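Local coordinates for probable sugar ABC transporter, sugar-binding protein (Streptococcus pneumoniae, PDB 2W7Y) that probably delivers sugars to an ABC transporter as its extracellular solute-binding component, and binds the blood group A trisaccharide in a glycan pocket, at residues Tyr150-Gln155 with Tyr331-Asp336; Leu156-Leu161 with Thr376-Ala381; Leu215-Asn220 with Tyr298-Ala303; Val340-Glu343 with Asn348-Asn351. All coordinates share one frame; numbering follows the deposited sequence.

Interaction 1 (Tyr150-Gln155 with Tyr331-Asp336); sequences YTVHEQ and YMTSDD. With GAL (beta-D-galactopyranose), chain C.
The backbones of Tyr150-Gln155 and Tyr331-Asp336 come closest at Glu154 and Thr333, whose CA atoms lie 6.0 Å apart, with side-chain packing and no backbone pairing between the segments. Selenomethionine Met332 and Glu154 carry most of the contact, their chains running obliquely to each other. The chain of Met332 bends at chi2 and again at chi3 (-64°), which turns its methyl back to the Glu154 carboxylate, with CE 3.4 Å from OE2. Nearer the backbone, Glu154 CB rests 3.7 Å from Met332 O. At the other end Val152 CG1 meets Thr333 OG1 at 4.2 Å; that buried hydroxyl has no polar partner in the model. Tyr331-Asp336 spans the break between helices 319-332 and 335-343, with Ser334 as N-cap of the second. Tyr331 O receives both Ser334 N and Ser334 OG, the hydroxyl at 2.6 Å and tilted 16° from the carbonyl plane, so two donors of Ser334 grip one carbonyl at the break. In the two-lobed solute-binding protein fold, Tyr150-Gln155 leads from strand 148-149 into strand 157-164, and its residues His153 and Gln155 belong to the glycan pocket. Gln155 NE2 makes a weak bond of 2.8 Å to galactose O6, bent at 128°, while its OE1 has a weak bond to Tyr46 OH. His153 presents its ring edge, with CE1 3.4 Å from galactose O4 and ND1 bonded to Ser307 O.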
loop_
_atom_site.group_PDB
_atom_site.type_symbol
_atom_site.label_atom_id
_atom_site.label_comp_id
_atom_site.label_asym_id
_atom_site.label_seq_id
_atom_site.Cartn_x
_atom_site.Cartn_y
_atom_site.Cartn_z
ATOM N N TYR A 150 8.804 14.541 3.428
ATOM C CA TYR A 150 9.172 14.603 2.019
ATOM C C TYR A 150 8.042 14.190 1.071
ATOM O O TYR A 150 8.107 14.451 -0.133
ATOM C CB TYR A 150 10.418 13.752 1.766
ATOM C CG TYR A 150 11.637 14.198 2.549
ATOM C CD1 TYR A 150 12.312 15.376 2.221
ATOM C CD2 TYR A 150 12.117 13.437 3.615
ATOM C CE1 TYR A 150 13.431 15.783 2.934
ATOM C CE2 TYR A 150 13.238 13.837 4.337
ATOM C CZ TYR A 150 13.888 15.006 3.991
ATOM O OH TYR A 150 14.998 15.395 4.706
ATOM N N THR A 151 7.011 13.549 1.618
ATOM C CA THR A 151 5.917 13.020 0.804
ATOM C C THR A 151 4.591 12.952 1.570
ATOM O O THR A 151 4.565 12.674 2.774
ATOM C CB THR A 151 6.276 11.635 0.185
ATOM O OG1 THR A 151 5.287 11.263 -0.780
ATOM C CG2 THR A 151 6.380 10.552 1.248
ATOM N N VAL A 152 3.497 13.235 0.864
ATOM C CA VAL A 152 2.153 13.149 1.436
ATOM C C VAL A 152 1.222 12.370 0.510
ATOM O O VAL A 152 0.944 12.797 -0.610
ATOM C CB VAL A 152 1.546 14.545 1.756
ATOM C CG1 VAL A 152 0.095 14.417 2.218
ATOM C CG2 VAL A 152 2.369 15.279 2.808
ATOM N N HIS A 153 0.746 11.227 0.994
ATOM C CA HIS A 153 -0.182 10.387 0.251
ATOM C C HIS A 153 -1.618 10.807 0.576
ATOM O O HIS A 153 -2.060 10.696 1.723
ATOM C CB HIS A 153 0.073 8.917 0.608
ATOM C CG HIS A 153 -0.411 7.933 -0.414
ATOM N ND1 HIS A 153 -0.484 6.579 -0.159
ATOM C CD2 HIS A 153 -0.853 8.099 -1.683
ATOM C CE1 HIS A 153 -0.942 5.954 -1.230
ATOM N NE2 HIS A 153 -1.178 6.853 -2.167
ATOM N N GLU A 154 -2.335 11.315 -0.429
ATOM C CA GLU A 154 -3.742 11.719 -0.270
ATOM C C GLU A 154 -4.699 10.558 0.019
ATOM O O GLU A 154 -5.805 10.769 0.513
ATOM C CB GLU A 154 -4.247 12.539 -1.471
ATOM C CG GLU A 154 -3.344 12.551 -2.688
ATOM C CD GLU A 154 -3.741 11.590 -3.791
ATOM O OE1 GLU A 154 -4.479 10.610 -3.556
ATOM O OE2 GLU A 154 -3.281 11.827 -4.928
ATOM N N GLN A 155 -4.266 9.344 -0.308
ATOM C CA GLN A 155 -4.993 8.129 0.025
ATOM C C GLN A 155 -4.134 7.319 0.976
ATOM O O GLN A 155 -2.986 7.018 0.665
ATOM C CB GLN A 155 -5.231 7.298 -1.225
ATOM C CG GLN A 155 -6.170 7.898 -2.230
ATOM C CD GLN A 155 -6.052 7.233 -3.582
ATOM O OE1 GLN A 155 -5.719 7.884 -4.562
ATOM N NE2 GLN A 155 -6.316 5.930 -3.642
ATOM N N TYR A 331 -4.545 21.379 -2.441
ATOM C CA TYR A 331 -5.752 21.042 -3.191
ATOM C C TYR A 331 -6.159 19.568 -3.030
ATOM O O TYR A 331 -7.308 19.268 -2.693
ATOM C CB TYR A 331 -5.550 21.406 -4.665
ATOM C CG TYR A 331 -6.600 20.888 -5.620
ATOM C CD1 TYR A 331 -7.800 21.576 -5.814
ATOM C CD2 TYR A 331 -6.385 19.719 -6.354
ATOM C CE1 TYR A 331 -8.766 21.105 -6.705
ATOM C CE2 TYR A 331 -7.338 19.237 -7.241
ATOM C CZ TYR A 331 -8.524 19.936 -7.416
ATOM O OH TYR A 331 -9.469 19.464 -8.298
HETATM N N MSE A 332 -5.208 18.661 -3.261
HETATM C CA MSE A 332 -5.462 17.216 -3.198
HETATM C C MSE A 332 -5.815 16.748 -1.793
HETATM O O MSE A 332 -6.321 15.646 -1.597
HETATM C CB MSE A 332 -4.246 16.436 -3.706
HETATM C CG MSE A 332 -4.028 16.515 -5.211
HETATM SE SE MSE A 332 -5.580 15.989 -6.288
HETATM C CE MSE A 332 -5.718 14.110 -5.768
ATOM N N THR A 333 -5.559 17.620 -0.830
ATOM C CA THR A 333 -5.656 17.309 0.584
ATOM C C THR A 333 -6.791 18.126 1.245
ATOM O O THR A 333 -7.048 18.018 2.447
ATOM C CB THR A 333 -4.231 17.446 1.214
ATOM O OG1 THR A 333 -3.626 16.145 1.295
ATOM C CG2 THR A 333 -4.229 18.080 2.564
ATOM N N SER A 334 -7.499 18.899 0.420
ATOM C CA SER A 334 -8.618 19.728 0.874
ATOM C C SER A 334 -9.886 18.920 1.170
ATOM O O SER A 334 -10.058 17.805 0.671
ATOM C CB SER A 334 -8.921 20.831 -0.148
ATOM O OG SER A 334 -9.357 20.287 -1.379
ATOM N N ASP A 335 -10.768 19.514 1.976
ATOM C CA ASP A 335 -12.025 18.893 2.405
ATOM C C ASP A 335 -12.872 18.358 1.249
ATOM O O ASP A 335 -13.360 17.228 1.304
ATOM C CB ASP A 335 -12.852 19.881 3.240
ATOM C CG ASP A 335 -12.297 20.088 4.645
ATOM O OD1 ASP A 335 -11.281 19.449 5.001
ATOM O OD2 ASP A 335 -12.888 20.894 5.399
ATOM N N ASP A 336 -13.038 19.178 0.212
ATOM C CA ASP A 336 -13.893 18.844 -0.929
ATOM C C ASP A 336 -13.328 17.742 -1.828
ATOM O O ASP A 336 -14.074 16.895 -2.320
ATOM C CB ASP A 336 -14.205 20.100 -1.756
ATOM C CG ASP A 336 -15.075 21.101 -1.006
ATOM O OD1 ASP A 336 -15.708 20.725 0.005
ATOM O OD2 ASP A 336 -15.128 22.274 -1.432
HETATM C C1 GAL C . -3.748 3.380 -5.509
HETATM C C2 GAL C . -2.512 2.494 -5.675
HETATM C C3 GAL C . -2.386 1.514 -4.505
HETATM C C4 GAL C . -2.544 2.216 -3.151
HETATM C C5 GAL C . -3.844 3.032 -3.161
HETATM C C6 GAL C . -4.126 3.779 -1.855
HETATM O O1 GAL C . -3.679 4.436 -6.440
HETATM O O2 GAL C . -2.640 1.791 -6.894
HETATM O O3 GAL C . -1.155 0.832 -4.581
HETATM O O4 GAL C . -1.418 3.031 -2.921
HETATM O O5 GAL C . -3.806 3.965 -4.225
HETATM O O6 GAL C . -5.513 4.051 -1.772
#

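Interaction 2 (Leu156-Leu161 with Thr376-Ala381); sequences LFTMGL and TQVKNA. With A2G (2-acetamido-2-deoxy-alpha-D-galactopyranose), chain B.
Thr158 and Val378 meet methyl to methyl, their side chains slanting across each other as helix 366-379 packs on strand 157-164. With Thr158 OG1 beside the backbone N (chi1 -53°), CG2 is the branch sent to the helix, where it lies 3.8 Å from Val378 CG1 and equally close to the branch carbon CB. The second Val378 methyl is directed at the strand backbone rather than at a side chain: CG2 sits 3.8 Å from Gly160 N and 3.9 Å from Met159 C. The CA atoms of Gly160 and Val378 are only 6.2 Å apart, a close approach made where glycine has no side chain to intervene. On the helical segment, Asn380 ND2 folds back to Thr376 O at 2.7 Å with a nearly straight angle of 171°, securing the chain where it leaves the helix. On the strand, Phe157 is the centre of an inverse gamma turn and belongs to the glycan pocket. Its ring is edge-on to the bound N-acetylgalactosamine, with CZ 3.4 Å from O7 and N2 near the ring plane, and it meets Trp282 edge-to-face. Thr158 OG1 is bonded to Asn348 ND2. With the hydroxyl engaged there, the Thr158 branch that reaches Val378 is apolar, and Val378 CG2 lies on the Met159-Gly160 peptide without a directional bond, implying that close fit and burial hold strand and helix together.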
loop_
_atom_site.group_PDB
_atom_site.type_symbol
_atom_site.label_atom_id
_atom_site.label_comp_id
_atom_site.label_asym_id
_atom_site.label_seq_id
_atom_site.Cartn_x
_atom_site.Cartn_y
_atom_site.Cartn_z
ATOM N N LEU A 156 -4.686 6.962 2.129
ATOM C CA LEU A 156 -3.946 6.202 3.126
ATOM C C LEU A 156 -3.749 4.740 2.733
ATOM O O LEU A 156 -4.635 4.116 2.151
ATOM C CB LEU A 156 -4.644 6.301 4.484
ATOM C CG LEU A 156 -4.143 7.306 5.526
ATOM C CD1 LEU A 156 -3.349 8.480 4.944
ATOM C CD2 LEU A 156 -5.307 7.791 6.368
ATOM N N PHE A 157 -2.576 4.205 3.063
ATOM C CA PHE A 157 -2.254 2.808 2.810
ATOM C C PHE A 157 -2.876 1.928 3.896
ATOM O O PHE A 157 -2.180 1.233 4.645
ATOM C CB PHE A 157 -0.737 2.601 2.722
ATOM C CG PHE A 157 -0.328 1.604 1.675
ATOM C CD1 PHE A 157 -0.034 2.022 0.381
ATOM C CD2 PHE A 157 -0.261 0.247 1.971
ATOM C CE1 PHE A 157 0.333 1.106 -0.599
ATOM C CE2 PHE A 157 0.106 -0.671 0.997
ATOM C CZ PHE A 157 0.400 -0.245 -0.291
ATOM N N THR A 158 -4.204 1.980 3.962
ATOM C CA THR A 158 -4.992 1.255 4.946
ATOM C C THR A 158 -5.297 -0.117 4.365
ATOM O O THR A 158 -6.020 -0.232 3.373
ATOM C CB THR A 158 -6.291 2.032 5.272
ATOM O OG1 THR A 158 -5.951 3.371 5.648
ATOM C CG2 THR A 158 -7.086 1.366 6.403
HETATM N N MSE A 159 -4.733 -1.152 4.979
HETATM C CA MSE A 159 -4.775 -2.488 4.390
HETATM C C MSE A 159 -5.066 -3.649 5.351
HETATM O O MSE A 159 -4.274 -3.950 6.250
HETATM C CB MSE A 159 -3.483 -2.747 3.610
HETATM C CG MSE A 159 -3.256 -4.195 3.234
HETATM SE SE MSE A 159 -1.941 -4.376 1.826
HETATM C CE MSE A 159 -0.501 -3.331 2.587
ATOM N N GLY A 160 -6.210 -4.294 5.138
ATOM C CA GLY A 160 -6.483 -5.613 5.698
ATOM C C GLY A 160 -6.340 -6.634 4.585
ATOM O O GLY A 160 -5.359 -6.622 3.838
ATOM N N LEU A 161 -7.319 -7.523 4.461
ATOM C CA LEU A 161 -7.329 -8.469 3.351
ATOM C C LEU A 161 -8.764 -8.747 2.882
ATOM O O LEU A 161 -9.723 -8.228 3.467
ATOM C CB LEU A 161 -6.529 -9.746 3.707
ATOM C CG LEU A 161 -7.014 -11.031 4.414
ATOM C CD1 LEU A 161 -5.893 -11.605 5.283
ATOM C CD2 LEU A 161 -8.261 -10.879 5.245
ATOM N N THR A 376 -13.021 0.275 9.125
ATOM C CA THR A 376 -13.352 0.051 10.543
ATOM C C THR A 376 -12.612 -1.158 11.139
ATOM O O THR A 376 -12.215 -1.130 12.305
ATOM C CB THR A 376 -14.892 -0.059 10.761
ATOM O OG1 THR A 376 -15.504 1.198 10.452
ATOM C CG2 THR A 376 -15.249 -0.421 12.200
ATOM N N GLN A 377 -12.420 -2.203 10.334
ATOM C CA GLN A 377 -11.669 -3.386 10.762
ATOM C C GLN A 377 -10.209 -3.073 11.095
ATOM O O GLN A 377 -9.694 -3.542 12.112
ATOM C CB GLN A 377 -11.736 -4.483 9.703
ATOM C CG GLN A 377 -13.083 -5.182 9.611
ATOM C CD GLN A 377 -13.105 -6.227 8.520
ATOM O OE1 GLN A 377 -12.203 -6.280 7.684
ATOM N NE2 GLN A 377 -14.132 -7.068 8.522
ATOM N N VAL A 378 -9.561 -2.284 10.235
ATOM C CA VAL A 378 -8.165 -1.882 10.413
ATOM C C VAL A 378 -8.032 -0.918 11.594
ATOM O O VAL A 378 -7.093 -1.027 12.390
ATOM C CB VAL A 378 -7.575 -1.242 9.123
ATOM C CG1 VAL A 378 -6.146 -0.756 9.353
ATOM C CG2 VAL A 378 -7.623 -2.222 7.956
ATOM N N LYS A 379 -8.981 0.010 11.707
ATOM C CA LYS A 379 -9.029 0.967 12.820
ATOM C C LYS A 379 -9.235 0.297 14.180
ATOM O O LYS A 379 -8.884 0.867 15.216
ATOM C CB LYS A 379 -10.130 2.007 12.588
ATOM C CG LYS A 379 -9.787 3.077 11.562
ATOM C CD LYS A 379 -10.928 4.079 11.421
ATOM C CE LYS A 379 -10.515 5.309 10.618
ATOM N NZ LYS A 379 -9.422 6.082 11.290
ATOM N N ASN A 380 -9.804 -0.909 14.171
ATOM C CA ASN A 380 -10.109 -1.642 15.404
ATOM C C ASN A 380 -9.287 -2.925 15.567
ATOM O O ASN A 380 -9.631 -3.804 16.365
ATOM C CB ASN A 380 -11.611 -1.934 15.498
ATOM C CG ASN A 380 -12.430 -0.680 15.735
ATOM O OD1 ASN A 380 -12.611 -0.246 16.874
ATOM N ND2 ASN A 380 -12.933 -0.092 14.654
ATOM N N ALA A 381 -8.202 -3.017 14.803
ATOM C CA ALA A 381 -7.245 -4.117 14.912
ATOM C C ALA A 381 -6.563 -4.099 16.279
ATOM O O ALA A 381 -6.364 -3.028 16.868
ATOM C CB ALA A 381 -6.207 -4.020 13.800
HETATM O O5 A2G B . -1.970 -1.408 -4.484
HETATM C C1 A2G B . -0.962 -0.416 -4.155
HETATM C C2 A2G B . 0.402 -1.044 -4.390
HETATM N N2 A2G B . 1.479 -0.091 -4.119
HETATM C C3 A2G B . 0.521 -1.476 -5.858
HETATM O O3 A2G B . 1.832 -1.981 -6.120
HETATM C C4 A2G B . -0.559 -2.503 -6.203
HETATM O O4 A2G B . -0.360 -3.704 -5.446
HETATM C C5 A2G B . -1.932 -1.901 -5.876
HETATM C C6 A2G B . -3.063 -2.899 -6.113
HETATM O O6 A2G B . -4.287 -2.309 -5.673
HETATM C C7 A2G B . 2.478 -0.375 -3.290
HETATM O O7 A2G B . 2.586 -1.424 -2.655
HETATM C C8 A2G B . 3.515 0.736 -3.158
#

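Interaction 3 (Leu215-Asn220 with Tyr298-Ala303); sequences LGTTEN and YPAGVA
Thr217 places its hydroxyl against the methyl of Ala300, with OG1 3.5 Å from CB, the nearest side-chain approach between Leu215-Asn220 and Tyr298-Ala303. The same oxygen is 2.6 Å from a water, which in turn donates to Pro299 O at 2.7 Å, giving the segments a polar bridge beside the methyl contact. A second touch is deeper: with CG1 anti to the backbone N (chi1 -178°), Val302 has CG2 on the side of Gly216, 3.9 Å from its carbonyl O. Gly216 O accepts a hydrogen bond from Arg222 NE, whereas the methyl only packs against it; Val302 also packs on Thr213. Structurally, the turn joining helices 207-215 and 219-224 is laid against the tight loop that enters strand 302-306. The first is a type I turn from Leu215 to Thr218, whose last residue is the N-cap of helix 219-224 and holds Gly221 N through OG1. The second is a G1 beta bulge: Gly301 and Val302 both oppose Tyr298, whose N reaches Val302 O at 2.9 Å and whose O receives Val302 N at 3.1 Å. Gly301 has positive phi (65°), as the bulge requires; Ala300 before it likewise has phi 65°, its CB pointing toward Leu215-Asn220.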
loop_
_atom_site.group_PDB
_atom_site.type_symbol
_atom_site.label_atom_id
_atom_site.label_comp_id
_atom_site.label_asym_id
_atom_site.label_seq_id
_atom_site.Cartn_x
_atom_site.Cartn_y
_atom_site.Cartn_z
ATOM N N LEU A 215 5.205 -10.486 11.483
ATOM C CA LEU A 215 6.245 -9.849 12.274
ATOM C C LEU A 215 5.608 -9.021 13.395
ATOM O O LEU A 215 6.098 -9.016 14.523
ATOM C CB LEU A 215 7.132 -8.981 11.372
ATOM C CG LEU A 215 8.510 -8.522 11.863
ATOM C CD1 LEU A 215 9.460 -9.694 12.091
ATOM C CD2 LEU A 215 9.107 -7.549 10.864
ATOM N N GLY A 216 4.494 -8.357 13.090
ATOM C CA GLY A 216 3.761 -7.553 14.072
ATOM C C GLY A 216 2.980 -8.342 15.115
ATOM O O GLY A 216 2.155 -7.780 15.835
ATOM N N THR A 217 3.256 -9.640 15.200
ATOM C CA THR A 217 2.560 -10.544 16.110
ATOM C C THR A 217 3.240 -10.593 17.492
ATOM O O THR A 217 2.666 -11.102 18.460
ATOM C CB THR A 217 2.423 -11.962 15.474
ATOM O OG1 THR A 217 1.147 -12.525 15.798
ATOM C CG2 THR A 217 3.542 -12.901 15.908
ATOM N N THR A 218 4.463 -10.065 17.563
ATOM C CA THR A 218 5.192 -9.927 18.824
ATOM C C THR A 218 5.642 -8.480 19.018
ATOM O O THR A 218 5.722 -7.718 18.053
ATOM C CB THR A 218 6.445 -10.841 18.892
ATOM O OG1 THR A 218 7.384 -10.449 17.884
ATOM C CG2 THR A 218 6.081 -12.316 18.718
ATOM N N GLU A 219 5.939 -8.117 20.268
ATOM C CA GLU A 219 6.463 -6.790 20.604
ATOM C C GLU A 219 7.792 -6.497 19.905
ATOM O O GLU A 219 7.982 -5.407 19.362
ATOM C CB GLU A 219 6.623 -6.632 22.121
ATOM C CG GLU A 219 5.315 -6.417 22.892
ATOM C CD GLU A 219 4.709 -5.024 22.699
ATOM O OE1 GLU A 219 3.618 -4.773 23.261
ATOM O OE2 GLU A 219 5.311 -4.179 21.990
ATOM N N ASN A 220 8.697 -7.476 19.918
ATOM C CA ASN A 220 10.009 -7.359 19.272
ATOM C C ASN A 220 9.925 -7.150 17.761
ATOM O O ASN A 220 10.721 -6.407 17.187
ATOM C CB ASN A 220 10.873 -8.588 19.576
ATOM C CG ASN A 220 11.285 -8.677 21.039
ATOM O OD1 ASN A 220 11.340 -7.673 21.750
ATOM N ND2 ASN A 220 11.586 -9.887 21.490
ATOM N N TYR A 298 -5.463 -9.763 9.237
ATOM C CA TYR A 298 -4.470 -10.828 9.340
ATOM C C TYR A 298 -4.485 -11.511 10.712
ATOM O O TYR A 298 -4.990 -10.928 11.676
ATOM C CB TYR A 298 -3.084 -10.262 9.000
ATOM C CG TYR A 298 -3.012 -9.692 7.598
ATOM C CD1 TYR A 298 -2.538 -10.460 6.536
ATOM C CD2 TYR A 298 -3.445 -8.392 7.331
ATOM C CE1 TYR A 298 -2.481 -9.941 5.245
ATOM C CE2 TYR A 298 -3.396 -7.867 6.052
ATOM C CZ TYR A 298 -2.916 -8.643 5.012
ATOM O OH TYR A 298 -2.875 -8.120 3.739
ATOM N N PRO A 299 -3.956 -12.759 10.799
ATOM C CA PRO A 299 -3.941 -13.549 12.042
ATOM C C PRO A 299 -3.460 -12.780 13.271
ATOM O O PRO A 299 -2.585 -11.912 13.164
ATOM C CB PRO A 299 -2.968 -14.682 11.722
ATOM C CG PRO A 299 -3.083 -14.865 10.266
ATOM C CD PRO A 299 -3.354 -13.511 9.680
ATOM N N ALA A 300 -4.042 -13.122 14.421
ATOM C CA ALA A 300 -3.800 -12.442 15.701
ATOM C C ALA A 300 -4.274 -10.980 15.718
ATOM O O ALA A 300 -3.775 -10.167 16.498
ATOM C CB ALA A 300 -2.323 -12.566 16.126
ATOM N N GLY A 301 -5.252 -10.667 14.866
ATOM C CA GLY A 301 -5.866 -9.340 14.817
ATOM C C GLY A 301 -4.947 -8.213 14.382
ATOM O O GLY A 301 -5.050 -7.096 14.886
ATOM N N VAL A 302 -4.058 -8.503 13.433
ATOM C CA VAL A 302 -3.111 -7.511 12.922
ATOM C C VAL A 302 -3.574 -6.963 11.570
ATOM O O VAL A 302 -4.105 -7.699 10.739
ATOM C CB VAL A 302 -1.667 -8.082 12.822
ATOM C CG1 VAL A 302 -0.679 -7.023 12.341
ATOM C CG2 VAL A 302 -1.215 -8.637 14.169
ATOM N N ALA A 303 -3.390 -5.659 11.374
ATOM C CA ALA A 303 -3.670 -5.009 10.096
ATOM C C ALA A 303 -2.538 -4.061 9.724
ATOM O O ALA A 303 -1.715 -3.702 10.564
ATOM C CB ALA A 303 -5.004 -4.268 10.148
HETATM O O HOH W 1 -0.063 -11.395 13.853
#

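Interaction 4 (Val340-Glu343 with Asn348-Asn351); sequences VIFE and NPSN
Pro349 packs against two consecutive residues of helix 335-343, Ile341 and Phe342, and these apolar touches make up the first shell. Its CD lies 3.9 Å from Phe342 CD1 and 4.0 Å from Phe342 CB, so the CD and CG edge of the proline lies against the root of the aromatic side chain, oblique to the phenyl ring. On the other residue the touching branch is the methyl CG2 of Ile341, 4.0 Å from Pro349 CA and 4.3 Å from Pro349 CB. The torsions explain the division of labour. In Ile341, CG1 stands beside the backbone N (chi1 -64°), which takes the longer branch away from the proline and leaves CG2 to make the contact. Phe342 has CG anti to its own N (chi1 -177°), which directs the ring alongside Pro349 toward helices 356-361 and 366-379. The backbones are close too, with the CA atoms of Phe342 and Asn348 5.9 Å apart; the chain turns back on its own helix through the four residues between the segments. Further out, backbone hydrogen bonds tie Asn348 to Leu156 and Ser350 to Glu154, while Ser350 OG bonds to Asn135 O. Asn351 ND2 reaches Asp335 OD1 near the start of the same helix, and Asn351 OD1 accepts from Asn353 N. Around this core, Ile341 leans on Met59 and Leu62 of helix 54-69, whereas Phe342 is enclosed by Val356 and Leu359 of helix 356-361 and by Leu371 and Ile375 of helix 366-379.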
loop_
_atom_site.group_PDB
_atom_site.type_symbol
_atom_site.label_atom_id
_atom_site.label_comp_id
_atom_site.label_asym_id
_atom_site.label_seq_id
_atom_site.Cartn_x
_atom_site.Cartn_y
_atom_site.Cartn_z
ATOM N N VAL A 340 -14.406 13.420 -2.407
ATOM C CA VAL A 340 -14.360 12.707 -3.686
ATOM C C VAL A 340 -13.450 11.482 -3.576
ATOM O O VAL A 340 -13.768 10.425 -4.122
ATOM C CB VAL A 340 -13.907 13.631 -4.850
ATOM C CG1 VAL A 340 -13.833 12.861 -6.164
ATOM C CG2 VAL A 340 -14.849 14.824 -4.985
ATOM N N ILE A 341 -12.334 11.628 -2.858
ATOM C CA ILE A 341 -11.414 10.514 -2.595
ATOM C C ILE A 341 -12.123 9.346 -1.903
ATOM O O ILE A 341 -11.853 8.199 -2.222
ATOM C CB ILE A 341 -10.145 10.951 -1.782
ATOM C CG1 ILE A 341 -9.274 11.950 -2.574
ATOM C CG2 ILE A 341 -9.327 9.738 -1.333
ATOM C CD1 ILE A 341 -8.608 11.405 -3.845
ATOM N N PHE A 342 -13.034 9.635 -0.977
ATOM C CA PHE A 342 -13.806 8.579 -0.315
ATOM C C PHE A 342 -14.996 8.062 -1.133
ATOM O O PHE A 342 -15.183 6.854 -1.252
ATOM C CB PHE A 342 -14.259 9.011 1.089
ATOM C CG PHE A 342 -15.003 7.940 1.839
ATOM C CD1 PHE A 342 -14.344 6.803 2.294
ATOM C CD2 PHE A 342 -16.369 8.059 2.077
ATOM C CE1 PHE A 342 -15.032 5.806 2.972
ATOM C CE2 PHE A 342 -17.062 7.068 2.759
ATOM C CZ PHE A 342 -16.395 5.940 3.205
ATOM N N GLU A 343 -15.790 8.974 -1.698
ATOM C CA GLU A 343 -17.071 8.620 -2.330
ATOM C C GLU A 343 -16.979 8.119 -3.778
ATOM O O GLU A 343 -17.670 7.169 -4.145
ATOM C CB GLU A 343 -18.056 9.793 -2.254
ATOM C CG GLU A 343 -18.511 10.155 -0.846
ATOM C CD GLU A 343 -19.649 11.162 -0.837
ATOM O OE1 GLU A 343 -20.520 11.064 0.054
ATOM O OE2 GLU A 343 -19.683 12.050 -1.719
ATOM N N ASN A 348 -9.437 5.319 1.256
ATOM C CA ASN A 348 -9.400 5.957 2.570
ATOM C C ASN A 348 -8.685 7.314 2.498
ATOM O O ASN A 348 -7.484 7.373 2.223
ATOM C CB ASN A 348 -8.732 5.038 3.602
ATOM C CG ASN A 348 -8.855 5.560 5.036
ATOM O OD1 ASN A 348 -9.804 6.262 5.384
ATOM N ND2 ASN A 348 -7.896 5.197 5.876
ATOM N N PRO A 349 -9.428 8.409 2.748
ATOM C CA PRO A 349 -8.872 9.758 2.671
ATOM C C PRO A 349 -7.855 10.035 3.780
ATOM O O PRO A 349 -7.992 9.515 4.892
ATOM C CB PRO A 349 -10.105 10.650 2.847
ATOM C CG PRO A 349 -11.065 9.824 3.616
ATOM C CD PRO A 349 -10.852 8.423 3.136
ATOM N N SER A 350 -6.842 10.838 3.469
ATOM C CA SER A 350 -5.852 11.251 4.464
ATOM C C SER A 350 -6.433 12.316 5.388
ATOM O O SER A 350 -6.023 12.442 6.544
ATOM C CB SER A 350 -4.576 11.769 3.791
ATOM O OG SER A 350 -4.800 12.988 3.102
ATOM N N ASN A 351 -7.393 13.076 4.864
ATOM C CA ASN A 351 -8.017 14.172 5.592
ATOM C C ASN A 351 -8.956 13.661 6.677
ATOM O O ASN A 351 -9.983 13.045 6.386
ATOM C CB ASN A 351 -8.757 15.094 4.624
ATOM C CG ASN A 351 -9.162 16.414 5.250
ATOM O OD1 ASN A 351 -9.152 16.574 6.470
ATOM N ND2 ASN A 351 -9.526 17.371 4.407
#

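From the N terminus, interactions 1 and 2 open at 150-155 and 156-161, where the chain enters strand 157-164. Interaction 3 opens at 215-220 and closes at 298-303, within the spans of both. Interaction 1 closes at 331-336, before interaction 2 does, so these two cross. Interaction 4 then makes a short loop from 340-343 to 348-351, in series with interaction 1 but within interaction 2, which closes last at 376-381. Interaction 2 ties helix 366-379 to strand 157-164; interaction 3 ties a turn to the entry of neighbouring strand 302-306; the two touch at Gly160 and Tyr298. Interactions 1 and 4 share helix 335-343, and Ser350 and Asn348 hydrogen-bond to 150-155 and 156-161 respectively.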